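Local coordinates for protein allantoicase (Saccharomyces cerevisiae, PDB 1O59) that catalyses the hydrolysis of allantoate to (S)-ureidoglycolate and urea, letting yeast use purines as a secondary nitrogen source, at residues V35-S40 against A105-G110; V125-L130 against F190-R195; E272-D277 against I289-C294; T308-V313 against K330-S335. One frame throughout, in Å; residues are numbered along the deposited sequence.

The four contacts fall into two pairs, one earlier and one later along the chain. Interactions 1 and 2, with centres 6 Å apart, share the sheet in which strands 105-113 and 186-196 are neighbours: G109 O lies 2.8 Å from Y193 N, probably a hydrogen bond. Interactions 3 and 4, centres 10 Å apart, join where V291 O lies 2.8 Å from both L312 N and V313 N, across a classic bulge, and where I274 also touches L312. Interactions 2 and 3 lie on opposite sides of the chain's centre, about 33 Å apart between centres. Interactions 2 and 3 both bridge two sheets, and the five-stranded sheet of each repeat has the same strand order.

Interaction 1: residues V35-S40 against A105-G110; sequences VDVIGS and AHIIGG
Next to V37, the residue that meets A105 and I107, the carboxylate atom OD1 of D36 receives two backbone N-H groups: that of L192 on strand 186-196, and that of I38, a weak bond of 3.3 Å with an N-H...O angle of 147°. The weak bond to I38 fits an Asx turn over the type I turn D36-G39, whose own backbone bond from G39 N to D36 O is also weak. V37 lies within this turn, its CB toward 105-110, and its two methyls divide the work. CG1, placed beside the backbone N and anti to the carbonyl carbon (chi1 -64°), rests 3.9 Å from CB of A105, while CG2 comes within 4.3 Å of CD1 of I107, whose end comes nearer than its CB direction suggests. The contact is small, burying 88 Å² in all, but every touching residue is buried. No hydrogen bond joins the two segments directly; strand 186-196 pairs with strand 35-36 and with strand 105-113, and V37 keeps a backbone bond to L192. Further along, I108 and G109 form a classic bulge facing Y193. Two non-adjacent strands linked through a shared antiparallel partner belong here to one sheet, consistent with a galactose-binding-like beta sandwich.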
loop_
_atom_site.group_PDB
_atom_site.type_symbol
_atom_site.label_atom_id
_atom_site.label_comp_id
_atom_site.label_asym_id
_atom_site.label_seq_id
_atom_site.Cartn_x
_atom_site.Cartn_y
_atom_site.Cartn_z
ATOM N N VAL A 35 -3.248 -0.082 -4.622
ATOM C CA VAL A 35 -2.430 -0.098 -3.409
ATOM C C VAL A 35 -3.104 -0.986 -2.360
ATOM O O VAL A 35 -4.282 -1.314 -2.493
ATOM C CB VAL A 35 -2.270 1.324 -2.832
ATOM C CG1 VAL A 35 -1.562 2.251 -3.837
ATOM C CG2 VAL A 35 -3.644 1.907 -2.422
ATOM N N ASP A 36 -2.355 -1.360 -1.325
ATOM C CA ASP A 36 -2.903 -2.111 -0.177
ATOM C C ASP A 36 -3.715 -1.183 0.735
ATOM O O ASP A 36 -3.176 -0.484 1.633
ATOM C CB ASP A 36 -1.787 -2.811 0.586
ATOM C CG ASP A 36 -2.271 -3.524 1.831
ATOM O OD1 ASP A 36 -3.483 -3.868 1.885
ATOM O OD2 ASP A 36 -1.489 -3.784 2.796
ATOM N N VAL A 37 -5.027 -1.190 0.498
ATOM C CA VAL A 37 -5.910 -0.232 1.126
ATOM C C VAL A 37 -6.237 -0.596 2.577
ATOM O O VAL A 37 -6.868 0.204 3.267
ATOM C CB VAL A 37 -7.223 -0.061 0.330
ATOM C CG1 VAL A 37 -6.953 0.528 -1.062
ATOM C CG2 VAL A 37 -7.986 -1.407 0.236
ATOM N N ILE A 38 -5.845 -1.804 3.014
ATOM C CA ILE A 38 -6.031 -2.238 4.405
ATOM C C ILE A 38 -4.755 -2.245 5.239
ATOM O O ILE A 38 -4.816 -2.548 6.438
ATOM C CB ILE A 38 -6.693 -3.627 4.505
ATOM C CG1 ILE A 38 -5.785 -4.718 3.920
ATOM C CG2 ILE A 38 -8.036 -3.589 3.817
ATOM C CD1 ILE A 38 -6.382 -6.103 3.928
ATOM N N GLY A 39 -3.616 -1.932 4.617
ATOM C CA GLY A 39 -2.347 -1.833 5.342
ATOM C C GLY A 39 -2.437 -0.800 6.452
ATOM O O GLY A 39 -2.993 0.274 6.238
ATOM N N SER A 40 -1.887 -1.135 7.623
ATOM C CA SER A 40 -1.815 -0.217 8.760
ATOM C C SER A 40 -1.032 1.063 8.478
ATOM O O SER A 40 -1.260 2.095 9.116
ATOM C CB SER A 40 -1.176 -0.914 9.942
ATOM O OG SER A 40 0.158 -1.236 9.655
ATOM N N ALA A 105 -12.532 2.325 -2.109
ATOM C CA ALA A 105 -11.793 1.770 -3.231
ATOM C C ALA A 105 -12.573 0.683 -3.994
ATOM O O ALA A 105 -13.442 0.002 -3.437
ATOM C CB ALA A 105 -10.461 1.204 -2.730
ATOM N N HIS A 106 -12.226 0.533 -5.269
ATOM C CA HIS A 106 -12.610 -0.620 -6.092
ATOM C C HIS A 106 -11.518 -1.714 -5.974
ATOM O O HIS A 106 -10.337 -1.416 -6.123
ATOM C CB HIS A 106 -12.743 -0.182 -7.548
ATOM C CG HIS A 106 -13.861 0.783 -7.809
ATOM N ND1 HIS A 106 -13.682 2.149 -7.807
ATOM C CD2 HIS A 106 -15.160 0.582 -8.125
ATOM C CE1 HIS A 106 -14.826 2.747 -8.100
ATOM N NE2 HIS A 106 -15.739 1.816 -8.294
ATOM N N ILE A 107 -11.891 -2.967 -5.704
ATOM C CA ILE A 107 -10.891 -4.038 -5.424
ATOM C C ILE A 107 -10.469 -4.829 -6.649
ATOM O O ILE A 107 -11.297 -5.194 -7.469
ATOM C CB ILE A 107 -11.417 -5.009 -4.341
ATOM C CG1 ILE A 107 -11.853 -4.236 -3.102
ATOM C CG2 ILE A 107 -10.359 -6.029 -3.967
ATOM C CD1 ILE A 107 -10.721 -3.321 -2.502
ATOM N N ILE A 108 -9.166 -5.079 -6.774
ATOM C CA ILE A 108 -8.626 -5.852 -7.901
ATOM C C ILE A 108 -8.002 -7.194 -7.484
ATOM O O ILE A 108 -8.049 -8.175 -8.228
ATOM C CB ILE A 108 -7.591 -5.005 -8.717
ATOM C CG1 ILE A 108 -6.960 -5.860 -9.821
ATOM C CG2 ILE A 108 -6.510 -4.378 -7.832
ATOM C CD1 ILE A 108 -7.986 -6.351 -10.867
ATOM N N GLY A 109 -7.399 -7.238 -6.300
ATOM C CA GLY A 109 -6.704 -8.442 -5.884
ATOM C C GLY A 109 -6.176 -8.336 -4.503
ATOM O O GLY A 109 -6.603 -7.470 -3.737
ATOM N N GLY A 110 -5.235 -9.213 -4.190
ATOM C CA GLY A 110 -4.673 -9.252 -2.846
ATOM C C GLY A 110 -3.607 -10.290 -2.632
ATOM O O GLY A 110 -3.194 -10.989 -3.559
#

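Interaction 2: residues V125-L130 against F190-R195; sequences VSIEAL and FRLYGR
The interior of the first repeat's beta sandwich is crossed here by I127, which leaves the five-stranded sheet and meets F190 and L192 on the facing sheet. Its CD1 methyl does most of the touching: it lies 3.6 Å from CE1 and 3.7 Å from CZ of the F190 ring, approaching the ring obliquely, and 4.0 Å from CD1 of L192. The two branches behind it also reach the phenyl group, CG1 and CG2 of I127 each standing 4.1 Å from CZ of F190. I127 and F190 come from opposite directions. On the aromatic side, CG lies anti to the backbone N (chi1 176°), which sends the ring out from its strand to meet the isoleucine. No hydrogen bond joins the two segments, and the three residues are buried. I177 of the neighbouring strand 176-182 packs on both I127 and L192, and V150 also covers I127, while I107 and I112 line the other sheet. An alanine here would take away both branches of I127 and is likely to leave a gap beside the F190 ring and CD1 of L192. The next residue, E128, instead forms salt bridges with K178 and K180. Aliphatic and aromatic side chains from two facing antiparallel sheets, meeting without hydrogen bonds, make the hydrophobic core typical of a beta sandwich.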
loop_
_atom_site.group_PDB
_atom_site.type_symbol
_atom_site.label_atom_id
_atom_site.label_comp_id
_atom_site.label_asym_id
_atom_site.label_seq_id
_atom_site.Cartn_x
_atom_site.Cartn_y
_atom_site.Cartn_z
ATOM N N VAL A 125 -9.991 -19.483 2.290
ATOM C CA VAL A 125 -10.250 -18.099 2.578
ATOM C C VAL A 125 -11.297 -17.620 1.571
ATOM O O VAL A 125 -11.341 -18.084 0.420
ATOM C CB VAL A 125 -8.925 -17.296 2.459
ATOM C CG1 VAL A 125 -9.163 -15.864 2.152
ATOM C CG2 VAL A 125 -8.066 -17.407 3.759
ATOM N N SER A 126 -12.178 -16.736 2.025
ATOM C CA SER A 126 -12.965 -15.909 1.114
ATOM C C SER A 126 -12.920 -14.455 1.639
ATOM O O SER A 126 -12.552 -14.201 2.800
ATOM C CB SER A 126 -14.396 -16.459 0.890
ATOM O OG SER A 126 -15.264 -16.290 2.001
ATOM N N ILE A 127 -13.235 -13.517 0.739
ATOM C CA ILE A 127 -13.276 -12.107 1.071
ATOM C C ILE A 127 -14.575 -11.454 0.628
ATOM O O ILE A 127 -15.058 -11.654 -0.492
ATOM C CB ILE A 127 -12.077 -11.374 0.467
ATOM C CG1 ILE A 127 -10.770 -12.125 0.782
ATOM C CG2 ILE A 127 -11.986 -9.942 1.034
ATOM C CD1 ILE A 127 -9.563 -11.650 -0.046
ATOM N N GLU A 128 -15.131 -10.674 1.556
ATOM C CA GLU A 128 -16.319 -9.842 1.335
ATOM C C GLU A 128 -15.965 -8.401 1.628
ATOM O O GLU A 128 -14.930 -8.109 2.262
ATOM C CB GLU A 128 -17.440 -10.275 2.250
ATOM C CG GLU A 128 -17.699 -11.779 2.232
ATOM C CD GLU A 128 -18.950 -12.202 2.997
ATOM O OE1 GLU A 128 -19.481 -11.418 3.798
ATOM O OE2 GLU A 128 -19.399 -13.354 2.813
ATOM N N ALA A 129 -16.806 -7.496 1.131
ATOM C CA ALA A 129 -16.606 -6.064 1.347
ATOM C C ALA A 129 -17.921 -5.350 1.540
ATOM O O ALA A 129 -18.970 -5.839 1.163
ATOM C CB ALA A 129 -15.835 -5.444 0.190
ATOM N N LEU A 130 -17.854 -4.190 2.169
ATOM C CA LEU A 130 -18.994 -3.287 2.175
ATOM C C LEU A 130 -18.636 -1.797 2.085
ATOM O O LEU A 130 -17.493 -1.371 2.295
ATOM C CB LEU A 130 -19.928 -3.582 3.367
ATOM C CG LEU A 130 -19.674 -3.216 4.842
ATOM C CD1 LEU A 130 -19.604 -1.687 5.125
ATOM C CD2 LEU A 130 -20.805 -3.847 5.668
ATOM N N PHE A 190 -2.294 -10.282 5.404
ATOM C CA PHE A 190 -3.378 -10.068 4.420
ATOM C C PHE A 190 -3.284 -8.694 3.772
ATOM O O PHE A 190 -3.454 -7.680 4.441
ATOM C CB PHE A 190 -4.736 -10.261 5.094
ATOM C CG PHE A 190 -5.943 -9.973 4.208
ATOM C CD1 PHE A 190 -5.967 -10.339 2.841
ATOM C CD2 PHE A 190 -7.082 -9.379 4.760
ATOM C CE1 PHE A 190 -7.087 -10.084 2.046
ATOM C CE2 PHE A 190 -8.212 -9.151 3.976
ATOM C CZ PHE A 190 -8.210 -9.503 2.616
ATOM N N ARG A 191 -2.977 -8.670 2.477
ATOM C CA ARG A 191 -2.958 -7.437 1.690
ATOM C C ARG A 191 -4.170 -7.415 0.763
ATOM O O ARG A 191 -4.459 -8.405 0.129
ATOM C CB ARG A 191 -1.702 -7.396 0.804
ATOM C CG ARG A 191 -0.384 -7.755 1.470
ATOM C CD ARG A 191 -0.111 -6.991 2.740
ATOM N NE ARG A 191 1.235 -7.190 3.308
ATOM C CZ ARG A 191 1.581 -6.761 4.530
ATOM N NH1 ARG A 191 0.668 -6.181 5.307
ATOM N NH2 ARG A 191 2.817 -6.931 4.991
ATOM N N LEU A 192 -4.867 -6.298 0.655
ATOM C CA LEU A 192 -5.937 -6.192 -0.335
ATOM C C LEU A 192 -5.752 -4.957 -1.240
ATOM O O LEU A 192 -5.759 -3.806 -0.772
ATOM C CB LEU A 192 -7.329 -6.202 0.326
ATOM C CG LEU A 192 -8.444 -6.497 -0.688
ATOM C CD1 LEU A 192 -8.504 -7.981 -1.115
ATOM C CD2 LEU A 192 -9.759 -6.061 -0.139
ATOM N N TYR A 193 -5.573 -5.213 -2.540
ATOM C CA TYR A 193 -5.266 -4.142 -3.490
ATOM C C TYR A 193 -6.502 -3.522 -4.117
ATOM O O TYR A 193 -7.337 -4.241 -4.708
ATOM C CB TYR A 193 -4.249 -4.613 -4.573
ATOM C CG TYR A 193 -2.977 -5.078 -3.909
ATOM C CD1 TYR A 193 -2.155 -4.158 -3.261
ATOM C CD2 TYR A 193 -2.629 -6.430 -3.864
ATOM C CE1 TYR A 193 -1.001 -4.557 -2.604
ATOM C CE2 TYR A 193 -1.482 -6.837 -3.209
ATOM C CZ TYR A 193 -0.670 -5.882 -2.578
ATOM O OH TYR A 193 0.459 -6.225 -1.895
ATOM N N GLY A 194 -6.602 -2.197 -4.016
ATOM C CA GLY A 194 -7.709 -1.490 -4.662
ATOM C C GLY A 194 -7.337 -0.139 -5.259
ATOM O O GLY A 194 -6.358 0.468 -4.868
ATOM N N ARG A 195 -8.118 0.311 -6.232
ATOM C CA ARG A 195 -7.897 1.589 -6.871
ATOM C C ARG A 195 -8.654 2.538 -5.982
ATOM O O ARG A 195 -9.846 2.380 -5.800
ATOM C CB ARG A 195 -8.419 1.604 -8.325
ATOM C CG ARG A 195 -7.780 2.636 -9.227
ATOM C CD ARG A 195 -8.111 4.080 -8.895
ATOM N NE ARG A 195 -7.368 4.982 -9.772
ATOM C CZ ARG A 195 -6.258 5.637 -9.455
ATOM N NH1 ARG A 195 -5.734 5.551 -8.250
ATOM N NH2 ARG A 195 -5.679 6.403 -10.369
#

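Interaction 3: residues E272-D277 against I289-C294; sequences EKIIVD and ITVEGC
I274 holds CG1 beside its backbone N (chi1 -63°) and extends from there to CD1 (chi2 -176°), so its end methyl is carried out to V291, whose CG1 sits anti to its own backbone N. The two methyls, CD1 of I274 and CG1 of V291, are 4.0 Å apart, and the side chains cross obliquely rather than meeting end on. Two residues along the strand, V276 repeats the approach. Its CG2 lies 4.2 Å from CD1 of I289 and 4.4 Å from CG2 of V291, so one methyl touches two side chains of the other strand while V291 uses its two branches for different partners. All four residues are buried and their CB atoms point toward the other strand; 155 Å² is covered, entirely without a hydrogen bond across. The strand axes approach to 9.7 Å, a separation that side chains rather than backbones must fill, and their directions differ by 138°, so they run roughly antiparallel but strongly twisted against each other. The layer is continued by Y326 beside I289 and by V347 beside V276. At the end of the strand D277 forms a salt bridge with R238, and at its start E272 and K273 form a classic bulge facing W353. Strand 270-277 belongs to the six-stranded sheet and strand 288-294 to the five-stranded one, and their valines and isoleucines contribute to the core between the two sheets of a beta sandwich, that of the second allantoicase repeat.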
loop_
_atom_site.group_PDB
_atom_site.type_symbol
_atom_site.label_atom_id
_atom_site.label_comp_id
_atom_site.label_asym_id
_atom_site.label_seq_id
_atom_site.Cartn_x
_atom_site.Cartn_y
_atom_site.Cartn_z
ATOM N N GLU A 272 1.327 24.224 -6.913
ATOM C CA GLU A 272 1.636 25.277 -5.960
ATOM C C GLU A 272 3.020 25.108 -5.321
ATOM O O GLU A 272 3.782 26.049 -5.173
ATOM C CB GLU A 272 0.584 25.238 -4.853
ATOM C CG GLU A 272 0.064 26.604 -4.455
ATOM C CD GLU A 272 0.707 27.140 -3.200
ATOM O OE1 GLU A 272 0.655 26.415 -2.149
ATOM O OE2 GLU A 272 1.230 28.298 -3.294
ATOM N N LYS A 273 3.326 23.870 -4.953
ATOM C CA LYS A 273 4.284 23.592 -3.912
ATOM C C LYS A 273 4.652 22.122 -3.985
ATOM O O LYS A 273 3.775 21.255 -4.019
ATOM C CB LYS A 273 3.618 23.873 -2.565
ATOM C CG LYS A 273 4.524 24.401 -1.496
ATOM C CD LYS A 273 3.973 24.038 -0.090
ATOM C CE LYS A 273 2.678 24.768 0.343
ATOM N NZ LYS A 273 1.738 23.845 1.095
ATOM N N ILE A 274 5.949 21.844 -4.025
ATOM C CA ILE A 274 6.444 20.484 -3.871
ATOM C C ILE A 274 7.291 20.371 -2.595
ATOM O O ILE A 274 8.100 21.227 -2.283
ATOM C CB ILE A 274 7.192 20.021 -5.118
ATOM C CG1 ILE A 274 6.216 20.005 -6.307
ATOM C CG2 ILE A 274 7.782 18.643 -4.882
ATOM C CD1 ILE A 274 6.779 19.470 -7.636
ATOM N N ILE A 275 7.040 19.307 -1.846
ATOM C CA ILE A 275 7.736 19.041 -0.589
ATOM C C ILE A 275 8.453 17.690 -0.650
ATOM O O ILE A 275 7.844 16.671 -0.919
ATOM C CB ILE A 275 6.753 19.059 0.604
ATOM C CG1 ILE A 275 5.918 20.345 0.603
ATOM C CG2 ILE A 275 7.530 18.909 1.909
ATOM C CD1 ILE A 275 4.908 20.390 1.751
ATOM N N VAL A 276 9.753 17.712 -0.402
ATOM C CA VAL A 276 10.550 16.502 -0.299
ATOM C C VAL A 276 11.063 16.407 1.142
ATOM O O VAL A 276 11.777 17.295 1.638
ATOM C CB VAL A 276 11.678 16.528 -1.320
ATOM C CG1 VAL A 276 12.520 15.296 -1.241
ATOM C CG2 VAL A 276 11.110 16.634 -2.688
ATOM N N ASP A 277 10.659 15.324 1.802
ATOM C CA ASP A 277 10.872 15.127 3.225
ATOM C C ASP A 277 11.841 13.993 3.495
ATOM O O ASP A 277 11.582 12.838 3.134
ATOM C CB ASP A 277 9.530 14.807 3.865
ATOM C CG ASP A 277 9.560 14.855 5.370
ATOM O OD1 ASP A 277 10.625 15.088 6.023
ATOM O OD2 ASP A 277 8.492 14.717 5.981
ATOM N N ILE A 289 18.509 16.539 -5.014
ATOM C CA ILE A 289 17.302 15.986 -5.658
ATOM C C ILE A 289 16.866 16.842 -6.850
ATOM O O ILE A 289 17.217 18.001 -6.964
ATOM C CB ILE A 289 16.087 15.804 -4.647
ATOM C CG1 ILE A 289 15.548 17.150 -4.163
ATOM C CG2 ILE A 289 16.443 14.913 -3.454
ATOM C CD1 ILE A 289 14.455 17.725 -5.008
ATOM N N THR A 290 16.095 16.228 -7.734
ATOM C CA THR A 290 15.315 16.955 -8.727
ATOM C C THR A 290 13.912 16.357 -8.760
ATOM O O THR A 290 13.707 15.252 -8.315
ATOM C CB THR A 290 15.950 16.895 -10.173
ATOM O OG1 THR A 290 15.977 15.543 -10.653
ATOM C CG2 THR A 290 17.400 17.355 -10.213
ATOM N N VAL A 291 12.961 17.101 -9.296
ATOM C CA VAL A 291 11.640 16.585 -9.523
ATOM C C VAL A 291 11.234 16.998 -10.934
ATOM O O VAL A 291 11.315 18.171 -11.268
ATOM C CB VAL A 291 10.624 17.142 -8.517
ATOM C CG1 VAL A 291 9.253 16.504 -8.744
ATOM C CG2 VAL A 291 11.109 16.932 -7.073
ATOM N N GLU A 292 10.844 16.029 -11.763
ATOM C CA GLU A 292 10.274 16.305 -13.078
ATOM C C GLU A 292 8.841 15.888 -13.090
ATOM O O GLU A 292 8.432 15.035 -12.295
ATOM C CB GLU A 292 10.981 15.517 -14.160
ATOM C CG GLU A 292 12.459 15.853 -14.268
ATOM C CD GLU A 292 13.310 14.621 -14.081
ATOM O OE1 GLU A 292 13.705 14.090 -15.166
ATOM O OE2 GLU A 292 13.512 14.187 -12.867
ATOM N N GLY A 293 8.096 16.501 -14.003
ATOM C CA GLY A 293 6.743 16.124 -14.313
ATOM C C GLY A 293 6.609 15.720 -15.765
ATOM O O GLY A 293 7.433 16.066 -16.608
ATOM N N CYS A 294 5.572 14.967 -16.072
ATOM C CA CYS A 294 5.284 14.707 -17.455
ATOM C C CYS A 294 3.820 14.390 -17.684
ATOM O O CYS A 294 3.126 13.991 -16.766
ATOM C CB CYS A 294 6.180 13.586 -17.957
ATOM S SG CYS A 294 5.334 12.067 -18.332
#

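Interaction 4: residues T308-V313 against K330-S335; sequences TWVELV and KSIRVS
I332 points its CB toward V310 and L312, but at 5.3 Å from CD2 of L312 that carbon only sets the direction. The branch methyl CG2 goes closer, to 4.4 Å from CD2 of L312. The longer arm, with CG1 anti to the backbone N (chi1 -162°), runs out through CG1 of I332, still 5.1 Å from CD2 of L312, to CD1, the atom that makes the contact. CD1 of I332 meets CG2 of V310 tip to tip at 4.2 Å and also lies 4.3 Å from CD2 of L312, so a single methyl joins the two residues on strand 309-317. L312 extends its chain (chi2 169°), which brings its end nearer although its CB does not point at I332. V334 lies a little farther off, its CG1 4.9 Å from CG2 of V310, too far for a close contact. The burial is graded: L312 is buried and also touches I274, I332 is partly exposed, and V310 is exposed, which places the contact at the margin of the core. Altogether 152 Å² is covered, with no hydrogen bond between the segments. The chain 330-335, coming off strand 323-331, is held by S268, whose OG bonds with both I332 O and V334 N, and I332 and V334 pack further on I271. In segment 308-313 the chain turns a corner at L312 and V313, which form a classic bulge facing V291. An outermost strand of one sheet covered by apolar residues of the connection leaving the other sheet closes the edge of a beta sandwich.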
loop_
_atom_site.group_PDB
_atom_site.type_symbol
_atom_site.label_atom_id
_atom_site.label_comp_id
_atom_site.label_asym_id
_atom_site.label_seq_id
_atom_site.Cartn_x
_atom_site.Cartn_y
_atom_site.Cartn_z
ATOM N N THR A 308 8.002 12.041 -21.930
ATOM C CA THR A 308 8.398 13.438 -22.197
ATOM C C THR A 308 8.493 14.342 -20.922
ATOM O O THR A 308 7.557 15.087 -20.571
ATOM C CB THR A 308 7.433 14.023 -23.192
ATOM O OG1 THR A 308 7.814 15.381 -23.472
ATOM C CG2 THR A 308 5.954 14.041 -22.595
ATOM N N TRP A 309 9.651 14.281 -20.267
ATOM C CA TRP A 309 9.819 14.846 -18.937
ATOM C C TRP A 309 10.371 16.257 -18.929
ATOM O O TRP A 309 11.371 16.530 -19.568
ATOM C CB TRP A 309 10.744 13.955 -18.117
ATOM C CG TRP A 309 10.116 12.625 -17.757
ATOM C CD1 TRP A 309 10.236 11.462 -18.441
ATOM C CD2 TRP A 309 9.272 12.340 -16.633
ATOM N NE1 TRP A 309 9.531 10.466 -17.818
ATOM C CE2 TRP A 309 8.926 10.976 -16.705
ATOM C CE3 TRP A 309 8.767 13.102 -15.578
ATOM C CZ2 TRP A 309 8.115 10.358 -15.774
ATOM C CZ3 TRP A 309 7.945 12.483 -14.647
ATOM C CH2 TRP A 309 7.641 11.121 -14.745
ATOM N N VAL A 310 9.712 17.127 -18.171
ATOM C CA VAL A 310 10.080 18.532 -18.012
ATOM C C VAL A 310 10.401 18.808 -16.551
ATOM O O VAL A 310 9.879 18.152 -15.674
ATOM C CB VAL A 310 8.926 19.491 -18.478
ATOM C CG1 VAL A 310 8.529 19.185 -19.898
ATOM C CG2 VAL A 310 7.682 19.404 -17.568
ATOM N N GLU A 311 11.248 19.793 -16.294
ATOM C CA GLU A 311 11.705 20.059 -14.941
ATOM C C GLU A 311 10.661 20.784 -14.107
ATOM O O GLU A 311 10.071 21.747 -14.582
ATOM C CB GLU A 311 12.955 20.918 -14.993
ATOM C CG GLU A 311 13.414 21.486 -13.652
ATOM C CD GLU A 311 14.761 22.181 -13.786
ATOM O OE1 GLU A 311 15.803 21.476 -13.740
ATOM O OE2 GLU A 311 14.780 23.420 -13.961
ATOM N N LEU A 312 10.460 20.331 -12.864
ATOM C CA LEU A 312 9.659 21.070 -11.874
ATOM C C LEU A 312 10.552 21.604 -10.768
ATOM O O LEU A 312 10.440 22.755 -10.393
ATOM C CB LEU A 312 8.566 20.188 -11.259
ATOM C CG LEU A 312 7.544 19.570 -12.204
ATOM C CD1 LEU A 312 6.756 18.542 -11.455
ATOM C CD2 LEU A 312 6.668 20.629 -12.791
ATOM N N VAL A 313 11.411 20.746 -10.232
ATOM C CA VAL A 313 12.497 21.172 -9.355
ATOM C C VAL A 313 13.854 20.782 -9.949
ATOM O O VAL A 313 14.093 19.630 -10.298
ATOM C CB VAL A 313 12.347 20.618 -7.927
ATOM C CG1 VAL A 313 13.491 21.091 -7.051
ATOM C CG2 VAL A 313 11.011 21.051 -7.326
ATOM N N LYS A 330 3.118 27.060 -10.672
ATOM C CA LYS A 330 3.151 26.965 -12.123
ATOM C C LYS A 330 1.894 26.289 -12.656
ATOM O O LYS A 330 1.528 25.185 -12.254
ATOM C CB LYS A 330 4.416 26.205 -12.591
ATOM C CG LYS A 330 5.031 26.766 -13.921
ATOM C CD LYS A 330 6.368 26.071 -14.275
ATOM N N SER A 331 1.235 26.975 -13.574
ATOM C CA SER A 331 0.136 26.394 -14.310
ATOM C C SER A 331 0.759 25.401 -15.263
ATOM O O SER A 331 1.460 25.781 -16.199
ATOM C CB SER A 331 -0.645 27.474 -15.042
ATOM O OG SER A 331 -0.905 28.540 -14.153
ATOM N N ILE A 332 0.552 24.125 -14.962
ATOM C CA ILE A 332 1.100 23.045 -15.754
ATOM C C ILE A 332 0.231 21.803 -15.661
ATOM O O ILE A 332 -0.338 21.502 -14.603
ATOM C CB ILE A 332 2.551 22.730 -15.315
ATOM C CG1 ILE A 332 3.269 21.933 -16.393
ATOM C CG2 ILE A 332 2.606 21.991 -13.976
ATOM C CD1 ILE A 332 4.729 22.091 -16.286
ATOM N N ARG A 333 0.127 21.096 -16.783
ATOM C CA ARG A 333 -0.639 19.868 -16.860
ATOM C C ARG A 333 0.272 18.660 -16.895
ATOM O O ARG A 333 0.864 18.351 -17.918
ATOM C CB ARG A 333 -1.557 19.878 -18.067
ATOM C CG ARG A 333 -2.796 20.767 -17.896
ATOM C CD ARG A 333 -2.601 22.230 -18.314
ATOM N NE ARG A 333 -3.629 23.120 -17.761
ATOM C CZ ARG A 333 -4.897 23.188 -18.182
ATOM N NH1 ARG A 333 -5.328 22.400 -19.163
ATOM N NH2 ARG A 333 -5.749 24.048 -17.611
ATOM N N VAL A 334 0.380 17.981 -15.755
ATOM C CA VAL A 334 1.199 16.784 -15.656
ATOM C C VAL A 334 0.411 15.692 -14.958
ATOM O O VAL A 334 -0.419 15.965 -14.115
ATOM C CB VAL A 334 2.554 17.040 -14.932
ATOM C CG1 VAL A 334 3.395 18.071 -15.705
ATOM C CG2 VAL A 334 2.358 17.488 -13.523
ATOM N N SER A 335 0.698 14.457 -15.341
ATOM C CA SER A 335 0.010 13.273 -14.863
ATOM C C SER A 335 0.879 12.457 -13.925
ATOM O O SER A 335 0.368 11.685 -13.115
ATOM C CB SER A 335 -0.351 12.396 -16.065
ATOM O OG SER A 335 0.814 12.103 -16.818
#